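Local coordinates for protein cytidylyltransferase (PDB 6OEW) that probably acts as a nucleotidyltransferase of the cytidylyltransferase family, a metal-binding enzyme with a GT-A-type fold, at residues L42-F47 with L111-I116; M9-L14 with S48-N53; F142-D147 with K196-I201. One frame throughout, in Å; residues are numbered along the deposited sequence.

How the contacts relate
All three contacts belong to one chain built on a mixed seven-stranded sheet. Contacts 1 and 2 touch, their centres about 12 Å apart, and their segments alternate along the chain. Both draw on the connection from strand 11-16 through helix 37-45 to strand 54-59, and both lean on helix 114-126. Contact 3 comes later in the chain and joins two loops. Its centre is about 14 Å from that of contact 1, and the two touch where L111 and I112 meet M146. Contacts 2 and 3 do not touch and lie on opposite sides of the chain's centre. Contact 3 borders the magnesium site, contact 1 is further off, and contact 2 lies away from it.

Contact 1: residues L42-F47 with L111-I116; sequences LERLKF and LIDSKI. With EDO (1,2-ethanediol), chain D.
I112 O lies at the edge of the R44 guanidinium, near its plane, while L111 O approaches it obliquely. An ethanediol, probably from the crystallisation liquor, covers one face of the group, with C2 3.4 Å above the plane and offset toward the rim. R44 also makes a cation-pi contact with F222. The F47 ring has R44 O at its edge, in the ring plane. Of the F47 side chain, CB comes closest to the second segment, 3.5 Å from S114 OG.

R44 NE donates to I112 O at 2.8 Å. The donor sits above the carbonyl plane, and the oxygen is tilted 25° from the guanidinium plane. R44 NH2 adds weak bonds, one to L111 O at 3.0 Å and one to I112 O. The R44 chain is bent at chi3 (64°), which swings NE and NH2 toward these two carbonyls. NH1 is held by F222 O. The guanidinium is thus fixed by several backbone oxygens, and its charge probably polarises them.

The sheet and its helices are consistent with the GT-A fold of this family. Residues of helix 37-45 meet the loop that leads from strand 101-106 into helix 114-126. D113 is the N-cap of that second helix: its OD1 accepts from K115 N. Its OD2 takes a bond from Y224 N.

The ethanediol also bridges the two backbones. Its O2 donates to R44 O at 2.8 Å and accepts from S114 N at 3.0 Å. Its O1 donates to S114 OG at 2.7 Å. S114 OG in turn gives its proton to a water that donates to F47 O.

The apolar part is small. L45 CD2 meets I112 CG2 at 3.9 Å, with the side chains at an oblique angle. L45 also rests on I15 of strand 11-16.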
# COMPACT_ATOMS: atom_id res chain seq x y z
N LEU A 42 -5.14 -7.78 3.75
CA LEU A 42 -6.34 -7.30 4.42
C LEU A 42 -6.36 -7.75 5.88
O LEU A 42 -6.70 -6.97 6.77
CB LEU A 42 -7.58 -7.76 3.67
CG LEU A 42 -7.75 -7.18 2.25
CD1 LEU A 42 -9.01 -7.72 1.58
CD2 LEU A 42 -7.81 -5.66 2.28
N GLU A 43 -5.96 -9.00 6.15
CA GLU A 43 -5.90 -9.47 7.53
C GLU A 43 -4.90 -8.66 8.36
O GLU A 43 -5.15 -8.37 9.53
CB GLU A 43 -5.55 -10.96 7.58
CG GLU A 43 -6.67 -11.84 7.08
CD GLU A 43 -6.43 -13.29 7.41
OE1 GLU A 43 -6.02 -13.59 8.54
OE2 GLU A 43 -6.64 -14.13 6.52
N ARG A 44 -3.77 -8.28 7.76
CA ARG A 44 -2.80 -7.45 8.47
C ARG A 44 -3.34 -6.05 8.73
O ARG A 44 -3.06 -5.46 9.79
CB ARG A 44 -1.49 -7.40 7.67
CG ARG A 44 -0.71 -8.71 7.83
CD ARG A 44 0.61 -8.71 7.09
NE ARG A 44 1.57 -7.72 7.58
CZ ARG A 44 2.33 -7.84 8.66
NH1 ARG A 44 2.23 -8.92 9.45
NH2 ARG A 44 3.19 -6.89 8.98
N LEU A 45 -4.12 -5.51 7.82
CA LEU A 45 -4.69 -4.18 8.02
C LEU A 45 -5.87 -4.18 8.99
O LEU A 45 -6.26 -3.10 9.45
CB LEU A 45 -5.12 -3.60 6.67
CG LEU A 45 -3.94 -3.25 5.78
CD1 LEU A 45 -4.41 -3.00 4.35
CD2 LEU A 45 -3.27 -2.01 6.30
N LYS A 46 -6.44 -5.35 9.30
CA LYS A 46 -7.48 -5.41 10.32
C LYS A 46 -6.97 -4.95 11.68
O LYS A 46 -7.77 -4.57 12.53
CB LYS A 46 -8.05 -6.83 10.44
N PHE A 47 -5.65 -4.99 11.90
CA PHE A 47 -5.08 -4.56 13.18
C PHE A 47 -4.91 -3.04 13.27
O PHE A 47 -4.53 -2.55 14.34
CB PHE A 47 -3.73 -5.24 13.41
CG PHE A 47 -3.83 -6.75 13.58
CD1 PHE A 47 -4.17 -7.31 14.80
CD2 PHE A 47 -3.60 -7.59 12.50
CE1 PHE A 47 -4.26 -8.67 14.96
CE2 PHE A 47 -3.70 -8.97 12.66
CZ PHE A 47 -4.03 -9.50 13.89
N LEU A 111 2.78 -7.56 3.17
CA LEU A 111 3.28 -7.58 4.54
C LEU A 111 3.25 -6.20 5.19
O LEU A 111 3.92 -6.00 6.22
CB LEU A 111 4.71 -8.14 4.61
CG LEU A 111 4.87 -9.54 3.99
CD1 LEU A 111 6.22 -10.12 4.28
CD2 LEU A 111 3.78 -10.49 4.45
N ILE A 112 2.48 -5.28 4.63
CA ILE A 112 2.33 -3.94 5.20
C ILE A 112 2.05 -4.04 6.69
O ILE A 112 1.33 -4.94 7.15
CB ILE A 112 1.21 -3.19 4.45
CG1 ILE A 112 1.29 -1.69 4.72
CG2 ILE A 112 -0.19 -3.83 4.74
CD1 ILE A 112 2.32 -0.98 3.85
N ASP A 113 2.65 -3.13 7.46
CA ASP A 113 2.59 -3.16 8.92
C ASP A 113 1.62 -2.08 9.39
O ASP A 113 1.82 -0.89 9.11
CB ASP A 113 3.99 -2.95 9.52
CG ASP A 113 4.01 -3.01 11.07
OD1 ASP A 113 3.01 -2.66 11.72
OD2 ASP A 113 5.04 -3.39 11.64
N SER A 114 0.55 -2.50 10.07
CA SER A 114 -0.48 -1.54 10.45
C SER A 114 0.03 -0.56 11.51
O SER A 114 -0.49 0.57 11.61
CB SER A 114 -1.73 -2.27 10.93
OG SER A 114 -1.52 -2.87 12.21
N LYS A 115 1.06 -0.94 12.28
CA LYS A 115 1.57 -0.02 13.30
C LYS A 115 2.29 1.16 12.67
O LYS A 115 2.16 2.30 13.14
CB LYS A 115 2.50 -0.76 14.28
N ILE A 116 3.04 0.92 11.59
CA ILE A 116 3.68 2.02 10.87
C ILE A 116 2.62 2.91 10.24
O ILE A 116 2.69 4.15 10.32
CB ILE A 116 4.65 1.46 9.81
CG1 ILE A 116 5.74 0.63 10.49
CG2 ILE A 116 5.21 2.61 8.94
CD1 ILE A 116 6.68 -0.05 9.53
C1 EDO D . 0.33 -6.12 12.68
O1 EDO D . 0.01 -4.82 13.22
C2 EDO D . 0.68 -6.02 11.19
O2 EDO D . -0.37 -5.32 10.49
O HOH W 1 -1.69 -1.04 14.11

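Contact 2: residues M9-L14 with S48-N53; sequences MKVGIL and SKFQEN
N53 meets K10, V11, G12 and I13 where the chain enters strand 54-59 beside strand 11-16. The two strands are parallel neighbours in the main sheet. Helix 37-45 lies between them in sequence, making a beta-alpha-beta crossover. N53 closes its last loop.

From CB, 3.4 Å from V11 O, the N53 side chain runs outward with chi1 at -61°. This sets CG opposite the carbonyl carbon and next to the backbone N, which brings the amide to V11 O. CG sits beside that oxygen and near K10 CE. At the tip ND2 donates to V11 O at 3.1 Å, meeting it nearly along its C=O axis; the oxygen lies 17° out of the N53 amide plane. K10 CE is equally near OD1 and ND2, 3.6 Å from each. The lysine chain crosses the asparagine at about a right angle, and its NZ goes on to Y97 O.

The backbone of N53 adds to the grip. Its O accepts from I13 N at 3.0 Å and also receives a CA-H...O contact from G12. The pairing then continues with V55.

Apolar side chains fill the rest. V11 CB lies 3.9 Å from F50 CD1, and the two side chains run obliquely to each other. D118 and V121 of helix 114-126 also touch the phenylalanine. I13 CD1 faces both S48 OG, at 3.8 Å, and F50 CB.

S48 to Q51 form a type I beta turn. Inside it S48 OG accepts from F50 N at 2.9 Å, an ST turn, and the same hydroxyl also bonds D118 OD1.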
# COMPACT_ATOMS: atom_id res chain seq x y z
N MET A 9 -12.01 14.56 10.97
CA MET A 9 -11.52 14.07 9.69
C MET A 9 -11.73 12.57 9.56
O MET A 9 -11.38 11.81 10.47
CB MET A 9 -10.03 14.40 9.51
CG MET A 9 -9.75 15.87 9.41
SD MET A 9 -11.06 16.60 8.42
CE MET A 9 -10.14 17.23 7.02
N LYS A 10 -12.27 12.13 8.43
CA LYS A 10 -12.47 10.71 8.21
C LYS A 10 -11.26 10.17 7.45
O LYS A 10 -10.93 10.66 6.36
CB LYS A 10 -13.77 10.44 7.44
CG LYS A 10 -14.21 8.97 7.49
CD LYS A 10 -15.49 8.72 6.68
CE LYS A 10 -15.95 7.27 6.79
NZ LYS A 10 -17.22 7.00 6.04
N VAL A 11 -10.59 9.20 8.05
CA VAL A 11 -9.44 8.53 7.45
C VAL A 11 -9.94 7.28 6.73
O VAL A 11 -10.73 6.51 7.29
CB VAL A 11 -8.39 8.15 8.51
CG1 VAL A 11 -7.22 7.38 7.88
CG2 VAL A 11 -7.90 9.37 9.31
N GLY A 12 -9.48 7.08 5.48
CA GLY A 12 -9.81 5.89 4.73
C GLY A 12 -8.55 5.20 4.23
O GLY A 12 -7.64 5.88 3.74
N ILE A 13 -8.45 3.89 4.40
CA ILE A 13 -7.33 3.13 3.83
C ILE A 13 -7.81 2.54 2.50
O ILE A 13 -8.63 1.62 2.47
CB ILE A 13 -6.83 2.04 4.78
CG1 ILE A 13 -6.37 2.61 6.12
CG2 ILE A 13 -5.65 1.27 4.10
CD1 ILE A 13 -6.09 1.55 7.17
N LEU A 14 -7.32 3.10 1.40
CA LEU A 14 -7.84 2.82 0.06
C LEU A 14 -6.76 2.05 -0.68
O LEU A 14 -5.72 2.62 -1.05
CB LEU A 14 -8.22 4.10 -0.67
CG LEU A 14 -9.22 5.01 0.02
CD1 LEU A 14 -9.74 6.01 -0.98
CD2 LEU A 14 -10.36 4.22 0.66
N SER A 48 -5.16 -2.30 12.20
CA SER A 48 -5.02 -0.84 12.24
C SER A 48 -6.13 -0.22 13.07
O SER A 48 -7.28 -0.69 13.04
CB SER A 48 -5.04 -0.26 10.83
OG SER A 48 -5.12 1.16 10.86
N LYS A 49 -5.80 0.83 13.82
CA LYS A 49 -6.90 1.54 14.47
C LYS A 49 -7.83 2.20 13.47
O LYS A 49 -8.92 2.63 13.85
CB LYS A 49 -6.35 2.56 15.48
CG LYS A 49 -5.46 3.62 14.87
CD LYS A 49 -5.27 4.81 15.83
CE LYS A 49 -3.99 4.70 16.65
NZ LYS A 49 -3.60 6.01 17.24
N PHE A 50 -7.46 2.26 12.19
CA PHE A 50 -8.33 2.80 11.14
C PHE A 50 -8.93 1.72 10.25
O PHE A 50 -9.32 2.00 9.11
CB PHE A 50 -7.56 3.83 10.31
CG PHE A 50 -6.92 4.91 11.15
CD1 PHE A 50 -7.67 5.97 11.65
CD2 PHE A 50 -5.57 4.86 11.47
CE1 PHE A 50 -7.09 6.95 12.43
CE2 PHE A 50 -4.99 5.84 12.26
CZ PHE A 50 -5.75 6.88 12.74
N GLN A 51 -9.07 0.49 10.77
CA GLN A 51 -9.43 -0.65 9.92
C GLN A 51 -10.87 -0.60 9.41
O GLN A 51 -11.17 -1.23 8.39
CB GLN A 51 -9.19 -1.95 10.68
CG GLN A 51 -9.98 -2.07 11.97
CD GLN A 51 -11.37 -2.63 11.74
OE1 GLN A 51 -11.61 -3.31 10.73
NE2 GLN A 51 -12.29 -2.34 12.65
N GLU A 52 -11.76 0.12 10.08
CA GLU A 52 -13.16 0.03 9.68
C GLU A 52 -13.42 0.71 8.34
O GLU A 52 -14.45 0.42 7.71
CB GLU A 52 -14.06 0.63 10.75
CG GLU A 52 -13.96 2.13 10.85
CD GLU A 52 -15.02 2.71 11.75
OE1 GLU A 52 -15.72 1.92 12.42
OE2 GLU A 52 -15.16 3.95 11.77
N ASN A 53 -12.53 1.59 7.88
CA ASN A 53 -12.71 2.24 6.58
C ASN A 53 -11.68 1.77 5.57
O ASN A 53 -11.08 2.58 4.86
CB ASN A 53 -12.64 3.77 6.71
CG ASN A 53 -13.72 4.34 7.62
OD1 ASN A 53 -14.87 3.90 7.62
ND2 ASN A 53 -13.34 5.35 8.41
O HOH W 2 -11.16 4.72 9.22

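Contact 3: residues F142-D147 with K196-I201; sequences FARGMD and KYRLTI
Backbone hydrogen bonds join R144 to the residues on either side of R198. R144 N donates to Y197 O at 2.9 Å, with the donor a little out of the carbonyl plane. L199 N donates to R144 O at 2.7 Å, a more tilted approach. The two segments run in the same direction, so this is a single parallel bridge with R144 opposite R198. A water adds a link further along, donating to both G145 O and L199 O.

Apolar contact is centred on A143. Its CB lies 3.7 Å from Y197 CB and also meets L199 CD1. L199 goes on to L227 and I231 of helix 224-233 and C213 of helix 204-214.

Both loops leave strands of the mixed seven-stranded sheet, 133-135 and 185-187, in a chain consistent with the GT-A fold. A type II beta turn runs from A143 to M146, with G145 at its third position (phi 104°). G145 has no side chain on the flank toward L199 and T200; its CA lies 4.0 Å from T200 CB.

Charged groups meet through R144 and R198. R198 is bent at chi3 (-74°) while R144 stays extended from CG to NE, which lays R144 CD 3.5 Å above the R198 guanidinium plane, toward its rim. The two guanidinium planes are nearly parallel (7°), but it is CD of R144 that lies over the R198 face. R144 NE is 3.9 Å from R198 NH2, like charges close together. R140 brings a third positive group beside R144.

The hydroxyls of Y197 and T200 bond outside the two segments: Y197 OH with K232 NZ, T200 OG1 with D108 O. The side chain of D108, a magnesium-binding residue, is about 4 Å from that of T200, which lies about 5 Å from a bound magnesium ion.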
# COMPACT_ATOMS: atom_id res chain seq x y z
N PHE A 142 12.66 2.20 4.45
CA PHE A 142 12.03 0.91 4.71
C PHE A 142 12.29 -0.03 3.54
O PHE A 142 12.62 0.39 2.43
CB PHE A 142 10.51 1.05 4.92
CG PHE A 142 10.14 1.90 6.10
CD1 PHE A 142 9.96 1.34 7.36
CD2 PHE A 142 9.98 3.27 5.94
CE1 PHE A 142 9.63 2.13 8.45
CE2 PHE A 142 9.65 4.08 7.06
CZ PHE A 142 9.47 3.49 8.30
N ALA A 143 12.15 -1.33 3.80
CA ALA A 143 12.15 -2.30 2.72
C ALA A 143 11.06 -1.95 1.70
O ALA A 143 10.02 -1.40 2.05
CB ALA A 143 11.92 -3.71 3.25
N ARG A 144 11.31 -2.26 0.43
CA ARG A 144 10.24 -2.13 -0.55
C ARG A 144 9.08 -3.03 -0.15
O ARG A 144 9.28 -4.15 0.31
CB ARG A 144 10.74 -2.51 -1.94
CG ARG A 144 11.41 -1.35 -2.63
CD ARG A 144 11.88 -1.66 -4.04
NE ARG A 144 12.73 -0.57 -4.49
CZ ARG A 144 12.28 0.52 -5.10
NH1 ARG A 144 13.13 1.48 -5.44
NH2 ARG A 144 10.99 0.64 -5.38
N GLY A 145 7.86 -2.52 -0.30
CA GLY A 145 6.70 -3.24 0.18
C GLY A 145 6.10 -2.72 1.47
O GLY A 145 5.07 -3.25 1.90
N MET A 146 6.71 -1.72 2.12
CA MET A 146 6.08 -1.03 3.23
C MET A 146 5.50 0.32 2.82
O MET A 146 5.22 1.14 3.70
CB MET A 146 7.08 -0.79 4.38
CG MET A 146 7.43 -1.97 5.24
SD MET A 146 6.02 -2.90 5.88
CE MET A 146 6.26 -4.39 4.92
N ASP A 147 5.31 0.55 1.52
CA ASP A 147 5.04 1.90 1.01
C ASP A 147 3.70 2.41 1.51
O ASP A 147 2.67 1.74 1.38
CB ASP A 147 5.04 1.93 -0.52
CG ASP A 147 6.33 1.43 -1.15
OD1 ASP A 147 7.22 0.90 -0.46
OD2 ASP A 147 6.44 1.58 -2.38
N LYS A 196 17.61 -1.99 1.11
CA LYS A 196 18.19 -3.08 0.33
C LYS A 196 17.31 -4.31 0.31
O LYS A 196 17.55 -5.22 -0.50
CB LYS A 196 19.57 -3.47 0.88
CG LYS A 196 19.54 -4.00 2.31
CD LYS A 196 20.93 -4.21 2.90
CE LYS A 196 20.84 -4.54 4.38
NZ LYS A 196 22.18 -4.81 4.99
N TYR A 197 16.28 -4.37 1.16
CA TYR A 197 15.37 -5.51 1.18
C TYR A 197 14.15 -5.22 0.31
O TYR A 197 13.58 -4.12 0.35
CB TYR A 197 14.93 -5.84 2.61
CG TYR A 197 16.08 -6.27 3.49
CD1 TYR A 197 16.72 -7.49 3.29
CD2 TYR A 197 16.54 -5.45 4.51
CE1 TYR A 197 17.79 -7.88 4.11
CE2 TYR A 197 17.59 -5.83 5.33
CZ TYR A 197 18.21 -7.04 5.12
OH TYR A 197 19.27 -7.41 5.93
N ARG A 198 13.75 -6.21 -0.47
CA ARG A 198 12.61 -6.07 -1.37
C ARG A 198 11.51 -7.01 -0.90
O ARG A 198 11.65 -8.23 -0.98
CB ARG A 198 13.01 -6.39 -2.80
CG ARG A 198 11.82 -6.35 -3.75
CD ARG A 198 12.27 -6.69 -5.19
NE ARG A 198 13.01 -5.58 -5.78
CZ ARG A 198 12.45 -4.54 -6.40
NH1 ARG A 198 11.12 -4.46 -6.52
NH2 ARG A 198 13.22 -3.58 -6.91
N LEU A 199 10.42 -6.44 -0.41
CA LEU A 199 9.33 -7.23 0.14
C LEU A 199 8.02 -6.91 -0.56
O LEU A 199 6.93 -7.11 -0.00
CB LEU A 199 9.24 -7.01 1.66
CG LEU A 199 10.51 -7.47 2.39
CD1 LEU A 199 10.50 -7.11 3.87
CD2 LEU A 199 10.73 -8.97 2.21
N THR A 200 8.09 -6.43 -1.79
CA THR A 200 6.92 -6.29 -2.63
C THR A 200 6.86 -7.49 -3.57
O THR A 200 7.82 -8.27 -3.66
CB THR A 200 7.01 -4.96 -3.40
OG1 THR A 200 5.85 -4.78 -4.21
CG2 THR A 200 8.26 -4.90 -4.22
N ILE A 201 5.70 -7.71 -4.19
CA ILE A 201 5.54 -8.87 -5.07
C ILE A 201 5.33 -8.38 -6.50
O ILE A 201 4.28 -7.81 -6.85
CB ILE A 201 4.41 -9.80 -4.61
CG1 ILE A 201 4.27 -10.96 -5.62
CG2 ILE A 201 3.07 -9.04 -4.38
CD1 ILE A 201 3.76 -12.22 -5.00
O HOH W 3 4.79 -6.19 1.73